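Local coordinates for protein-arginine-phosphatase (Bacillus subtilis subsp. subtilis, PDB 4KK3) that removes phosphate from phosphoarginine residues in many proteins, counteracting the arginine kinase McsB and restoring DNA binding by the CtsR repressor, at residues G45-P49 and H50-A54; F103-K106 and E107-G111. All blocks are in the same frame, centred on the assembly; numbering follows the deposited sequence.

Contact 1. Residues G45-P49 and H50-A54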
ATOM      1  N   GLY A  45     -10.315  -8.685  -9.825  1.00 67.47           N
ATOM      2  CA  GLY A  45      -9.915  -7.496 -10.555  1.00 59.26           C
ATOM      3  C   GLY A  45      -8.434  -7.546 -10.865  1.00 52.02           C
ATOM      4  O   GLY A  45      -7.723  -8.405 -10.355  1.00 50.69           O
ATOM      5  N   LYS A  46      -7.958  -6.645 -11.713  1.00 46.94           N
ATOM      6  CA  LYS A  46      -6.533  -6.569 -11.986  1.00 43.39           C
ATOM      7  C   LYS A  46      -6.035  -5.163 -11.721  1.00 29.98           C
ATOM      8  O   LYS A  46      -6.825  -4.221 -11.662  1.00 26.86           O
ATOM      9  CB  LYS A  46      -6.220  -6.934 -13.441  1.00 47.15           C
ATOM     10  CG  LYS A  46      -6.310  -8.410 -13.790  1.00 52.23           C
ATOM     11  CD  LYS A  46      -5.811  -8.637 -15.219  1.00 55.22           C
ATOM     12  CE  LYS A  46      -6.061 -10.058 -15.697  1.00 57.09           C
ATOM     13  NZ  LYS A  46      -5.588 -10.265 -17.101  1.00 57.32           N
ATOM     14  N   ALA A  47      -4.720  -5.019 -11.594  1.00 25.78           N
ATOM     15  CA  ALA A  47      -4.124  -3.694 -11.555  1.00 20.30           C
ATOM     16  C   ALA A  47      -4.489  -3.026 -12.868  1.00 22.90           C
ATOM     17  O   ALA A  47      -4.664  -3.710 -13.873  1.00 24.58           O
ATOM     18  CB  ALA A  47      -2.613  -3.798 -11.402  1.00 22.03           C
ATOM     19  N   THR A  48      -4.644  -1.709 -12.861  1.00 23.40           N
ATOM     20  CA  THR A  48      -5.015  -0.997 -14.077  1.00 23.49           C
ATOM     21  C   THR A  48      -3.833  -1.005 -15.029  1.00 23.67           C
ATOM     22  O   THR A  48      -2.697  -1.102 -14.591  1.00 21.77           O
ATOM     23  CB  THR A  48      -5.379   0.460 -13.801  1.00 29.11           C
ATOM     24  OG1 THR A  48      -4.233   1.139 -13.282  1.00 30.80           O
ATOM     25  CG2 THR A  48      -6.530   0.540 -12.800  1.00 30.41           C
ATOM     26  N   PRO A  49      -4.103  -0.889 -16.328  1.00 28.33           N
ATOM     27  CA  PRO A  49      -3.002  -0.916 -17.296  1.00 24.11           C
ATOM     28  C   PRO A  49      -1.925   0.125 -17.010  1.00 22.32           C
ATOM     29  O   PRO A  49      -0.743  -0.188 -17.118  1.00 22.31           O
ATOM     30  CB  PRO A  49      -3.702  -0.608 -18.619  1.00 26.04           C
ATOM     31  CG  PRO A  49      -5.078  -1.138 -18.431  1.00 30.08           C
ATOM     32  CD  PRO A  49      -5.419  -0.862 -16.988  1.00 28.40           C
ATOM     33  N   HIS A  50      -2.320   1.337 -16.629  1.00 23.99           N
ATOM     34  CA  HIS A  50      -1.348   2.389 -16.352  1.00 20.13           C
ATOM     35  C   HIS A  50      -0.454   2.070 -15.154  1.00 17.35           C
ATOM     36  O   HIS A  50       0.724   2.434 -15.151  1.00 21.05           O
ATOM     37  CB  HIS A  50      -2.040   3.730 -16.113  1.00 26.21           C
ATOM     38  CG  HIS A  50      -2.546   4.387 -17.360  1.00 28.72           C
ATOM     39  ND1 HIS A  50      -2.176   3.982 -18.624  1.00 30.91           N
ATOM     40  CD2 HIS A  50      -3.385   5.435 -17.532  1.00 30.58           C
ATOM     41  CE1 HIS A  50      -2.774   4.746 -19.522  1.00 33.12           C
ATOM     42  NE2 HIS A  50      -3.515   5.635 -18.885  1.00 34.63           N
ATOM     43  N   ALA A  51      -1.020   1.424 -14.134  1.00 18.66           N
ATOM     44  CA  ALA A  51      -0.244   1.045 -12.950  1.00 17.98           C
ATOM     45  C   ALA A  51       0.792  -0.006 -13.357  1.00 19.15           C
ATOM     46  O   ALA A  51       1.974   0.051 -12.960  1.00 19.11           O
ATOM     47  CB  ALA A  51      -1.161   0.502 -11.854  1.00 18.65           C
ATOM     48  N   VAL A  52       0.335  -0.958 -14.157  1.00 18.87           N
ATOM     49  CA  VAL A  52       1.224  -1.992 -14.687  1.00 18.48           C
ATOM     50  C   VAL A  52       2.357  -1.391 -15.517  1.00 22.07           C
ATOM     51  O   VAL A  52       3.536  -1.754 -15.351  1.00 19.10           O
ATOM     52  CB  VAL A  52       0.448  -3.036 -15.516  1.00 21.04           C
ATOM     53  CG1 VAL A  52       1.413  -3.922 -16.313  1.00 22.24           C
ATOM     54  CG2 VAL A  52      -0.415  -3.882 -14.603  1.00 24.46           C
ATOM     55  N   GLU A  53       2.004  -0.472 -16.407  1.00 20.87           N
ATOM     56  CA  GLU A  53       2.990   0.164 -17.278  1.00 23.32           C
ATOM     57  C   GLU A  53       3.983   1.004 -16.461  1.00 23.34           C
ATOM     58  O   GLU A  53       5.183   0.992 -16.719  1.00 22.21           O
ATOM     59  CB  GLU A  53       2.290   1.008 -18.361  1.00 22.02           C
ATOM     60  CG  GLU A  53       3.235   1.910 -19.153  1.00 29.73           C
ATOM     61  CD  GLU A  53       2.542   2.646 -20.292  1.00 43.61           C
ATOM     62  OE1 GLU A  53       1.292   2.606 -20.367  1.00 48.26           O
ATOM     63  OE2 GLU A  53       3.251   3.262 -21.119  1.00 47.12           O
ATOM     64  N   ALA A  54       3.479   1.711 -15.451  1.00 19.82           N
ATOM     65  CA  ALA A  54       4.335   2.535 -14.608  1.00 16.58           C
ATOM     66  C   ALA A  54       5.413   1.708 -13.904  1.00 17.55           C
ATOM     67  O   ALA A  54       6.568   2.127 -13.809  1.00 19.12           O
ATOM     68  CB  ALA A  54       3.484   3.291 -13.573  1.00 18.99           C
TER
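T48 and A51 meet where an extended loop turns into a helix, and the threonine side chain supplies the cap. Its OG1 sits between its own backbone N and carbonyl carbon (chi1 63°), a rotation that turns the hydroxyl oxygen back over the first turn. There it accepts a weak hydrogen bond from A51 N at 3.3 Å, while A51 CB lies almost as close to the same oxygen. OG1 and the hydroxyl of Y127, on helix 124-145, share a further weak hydrogen bond.

Backbone bonds follow at once. V52 N gives a nearly straight bond to T48 O (3.1 Å, N-H...O 171°), A51 N adds a weak one to the same carbonyl, and E53 N reaches P49 O at 2.9 Å. P49, with no N-H to offer, suits the first helical position, where none is used inside the helix.

The apolar part is small. V52 points its CG2 branch back toward the loop, 3.9 Å from A47 CB; A47 and A51 both also touch L62. The H50 ring meets that of Y127 edge-to-face.

T48 additionally touches T11 and C12 of the substrate-binding loop and pairs with T11 through the backbone. Altogether this is a threonine N-cap followed by proline, opening helix 49-56 beside the phosphate-binding loop of a low molecular weight phosphatase.

Contact 2. Residues F103-K106 and E107-G111; sequences FTLK and EYVTG
T104 and E107 cross at about a right angle and exchange hydrogen bonds. The threonine hydroxyl oxygen, swung over the helix start (chi1 68°), accepts from E107 N at 3.0 Å. In return the glutamate, extended beyond CG, reaches back so that OE1 takes the N-H of T104, also at 3.0 Å. That donor meets OE1 on its anti side, 16° out of the carboxylate plane; a salt bridge from K88 grips the same oxygen and would probably favour the charged carboxylate.

OE1 also lies at the edge of the F103 ring, near its plane. This ring and that of Y108 meet obliquely, planes 48° apart, with the two CD2 atoms 3.8 Å from each other. L105 and V109 instead run side by side, CD1 against CG2, on the flank near helix 124-145.

At the far end, T110 doubles its hold on one carbonyl: its backbone N bonds K106 O in the usual helical way, and OG1 donates to the same oxygen from above the carbonyl plane (2.8 Å). OG1 is bonded to S112 as well.

The reciprocal T104-E107 pair is a capping box, here starting helix 105-110 directly after edge strand 102-104 of the parallel sheet.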
ATOM      1  N   PHE A 103      -2.569   3.351  10.062  1.00 15.81           N
ATOM      2  CA  PHE A 103      -2.001   4.679   9.877  1.00 17.22           C
ATOM      3  C   PHE A 103      -1.991   4.982   8.399  1.00 21.49           C
ATOM      4  O   PHE A 103      -1.919   4.060   7.595  1.00 20.63           O
ATOM      5  CB  PHE A 103      -0.560   4.707  10.411  1.00 19.23           C
ATOM      6  CG  PHE A 103      -0.452   4.353  11.869  1.00 22.97           C
ATOM      7  CD1 PHE A 103      -0.650   5.321  12.845  1.00 28.34           C
ATOM      8  CD2 PHE A 103      -0.168   3.054  12.266  1.00 24.08           C
ATOM      9  CE1 PHE A 103      -0.569   5.007  14.196  1.00 29.14           C
ATOM     10  CE2 PHE A 103      -0.075   2.735  13.618  1.00 23.60           C
ATOM     11  CZ  PHE A 103      -0.282   3.713  14.583  1.00 31.00           C
ATOM     12  N   THR A 104      -2.032   6.254   8.009  1.00 19.80           N
ATOM     13  CA  THR A 104      -1.728   6.532   6.605  1.00 19.31           C
ATOM     14  C   THR A 104      -0.250   6.311   6.357  1.00 15.76           C
ATOM     15  O   THR A 104       0.564   6.396   7.279  1.00 16.54           O
ATOM     16  CB  THR A 104      -2.093   7.944   6.143  1.00 18.82           C
ATOM     17  OG1 THR A 104      -1.240   8.893   6.788  1.00 21.10           O
ATOM     18  CG2 THR A 104      -3.569   8.248   6.443  1.00 18.71           C
ATOM     19  N   LEU A 105       0.091   6.011   5.104  1.00 12.41           N
ATOM     20  CA  LEU A 105       1.482   5.811   4.739  1.00 13.21           C
ATOM     21  C   LEU A 105       2.306   7.066   5.046  1.00 17.16           C
ATOM     22  O   LEU A 105       3.397   6.979   5.625  1.00 15.60           O
ATOM     23  CB  LEU A 105       1.573   5.407   3.265  1.00 14.79           C
ATOM     24  CG  LEU A 105       2.977   5.194   2.708  1.00 14.72           C
ATOM     25  CD1 LEU A 105       3.758   4.154   3.491  1.00 16.26           C
ATOM     26  CD2 LEU A 105       2.853   4.765   1.255  1.00 17.88           C
ATOM     27  N   LYS A 106       1.772   8.238   4.710  1.00 19.60           N
ATOM     28  CA  LYS A 106       2.513   9.469   4.958  1.00 19.17           C
ATOM     29  C   LYS A 106       2.701   9.741   6.457  1.00 17.66           C
ATOM     30  O   LYS A 106       3.804  10.057   6.878  1.00 19.56           O
ATOM     31  CB  LYS A 106       1.918  10.663   4.213  1.00 19.06           C
ATOM     32  CG  LYS A 106       2.135  10.555   2.695  1.00 19.24           C
ATOM     33  CD  LYS A 106       1.661  11.787   1.947  1.00 20.52           C
ATOM     34  CE  LYS A 106       2.026  11.666   0.464  1.00 21.66           C
ATOM     35  NZ  LYS A 106       1.520  12.815  -0.328  1.00 25.39           N
ATOM     36  N   GLU A 107       1.627   9.591   7.241  1.00 17.85           N
ATOM     37  CA  GLU A 107       1.691   9.710   8.708  1.00 24.83           C
ATOM     38  C   GLU A 107       2.825   8.900   9.305  1.00 20.06           C
ATOM     39  O   GLU A 107       3.664   9.401  10.058  1.00 23.04           O
ATOM     40  CB  GLU A 107       0.416   9.123   9.334  1.00 31.44           C
ATOM     41  CG  GLU A 107      -0.648  10.062   9.757  1.00 43.63           C
ATOM     42  CD  GLU A 107      -1.723   9.345  10.559  1.00 37.02           C
ATOM     43  OE1 GLU A 107      -2.019   8.148  10.280  1.00 22.52           O
ATOM     44  OE2 GLU A 107      -2.262   9.974  11.482  1.00 42.15           O
ATOM     45  N   TYR A 108       2.819   7.614   8.981  1.00 20.30           N
ATOM     46  CA  TYR A 108       3.712   6.665   9.613  1.00 23.14           C
ATOM     47  C   TYR A 108       5.162   6.957   9.261  1.00 23.49           C
ATOM     48  O   TYR A 108       6.047   6.913  10.114  1.00 24.60           O
ATOM     49  CB  TYR A 108       3.331   5.253   9.180  1.00 21.20           C
ATOM     50  CG  TYR A 108       3.972   4.181  10.013  1.00 21.34           C
ATOM     51  CD1 TYR A 108       5.139   3.556   9.603  1.00 24.51           C
ATOM     52  CD2 TYR A 108       3.413   3.807  11.226  1.00 24.41           C
ATOM     53  CE1 TYR A 108       5.723   2.573  10.378  1.00 26.51           C
ATOM     54  CE2 TYR A 108       3.987   2.840  12.005  1.00 26.64           C
ATOM     55  CZ  TYR A 108       5.144   2.223  11.582  1.00 27.60           C
ATOM     56  OH  TYR A 108       5.700   1.250  12.380  1.00 30.31           O
ATOM     57  N   VAL A 109       5.399   7.269   7.994  1.00 22.79           N
ATOM     58  CA  VAL A 109       6.754   7.432   7.503  1.00 24.65           C
ATOM     59  C   VAL A 109       7.335   8.818   7.781  1.00 27.78           C
ATOM     60  O   VAL A 109       8.493   8.948   8.191  1.00 28.57           O
ATOM     61  CB  VAL A 109       6.804   7.118   5.989  1.00 20.04           C
ATOM     62  CG1 VAL A 109       8.181   7.409   5.434  1.00 24.29           C
ATOM     63  CG2 VAL A 109       6.406   5.672   5.768  1.00 21.62           C
ATOM     64  N   THR A 110       6.519   9.850   7.587  1.00 22.58           N
ATOM     65  CA  THR A 110       7.008  11.222   7.613  1.00 26.54           C
ATOM     66  C   THR A 110       6.566  11.991   8.853  1.00 29.34           C
ATOM     67  O   THR A 110       7.090  13.064   9.140  1.00 31.09           O
ATOM     68  CB  THR A 110       6.517  12.009   6.389  1.00 32.93           C
ATOM     69  OG1 THR A 110       5.173  12.450   6.614  1.00 34.86           O
ATOM     70  CG2 THR A 110       6.566  11.147   5.144  1.00 42.40           C
ATOM     71  N   GLY A 111       5.589  11.451   9.574  1.00 26.93           N
ATOM     72  CA  GLY A 111       5.085  12.094  10.770  1.00 31.90           C
ATOM     73  C   GLY A 111       4.057  13.172  10.487  1.00 34.84           C
ATOM     74  O   GLY A 111       3.436  13.702  11.411  1.00 35.78           O
TER

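How the contacts relate
Contacts 1 and 2 illustrate one principle in two settings: a threonine caps a helix start, but only 103-106/107-111 closes the exchange with a side chain that answers back. Their centres lie 25 Å apart, on opposite sides of the chain's centre, and their nearest atoms are about 14 Å from each other. Helix 124-145 links them, receiving side chains from both. Contact 1 borders the active site: the side chain of T48 is about 3 Å from that of C12 and about 4 Å from that of T11, which is important for substrate discrimination. Contact 2 stands further back, the L105 side chain about 8 Å from that of R13, probably catalytic as in relatives, and about 10 Å from that of the nucleophile C7.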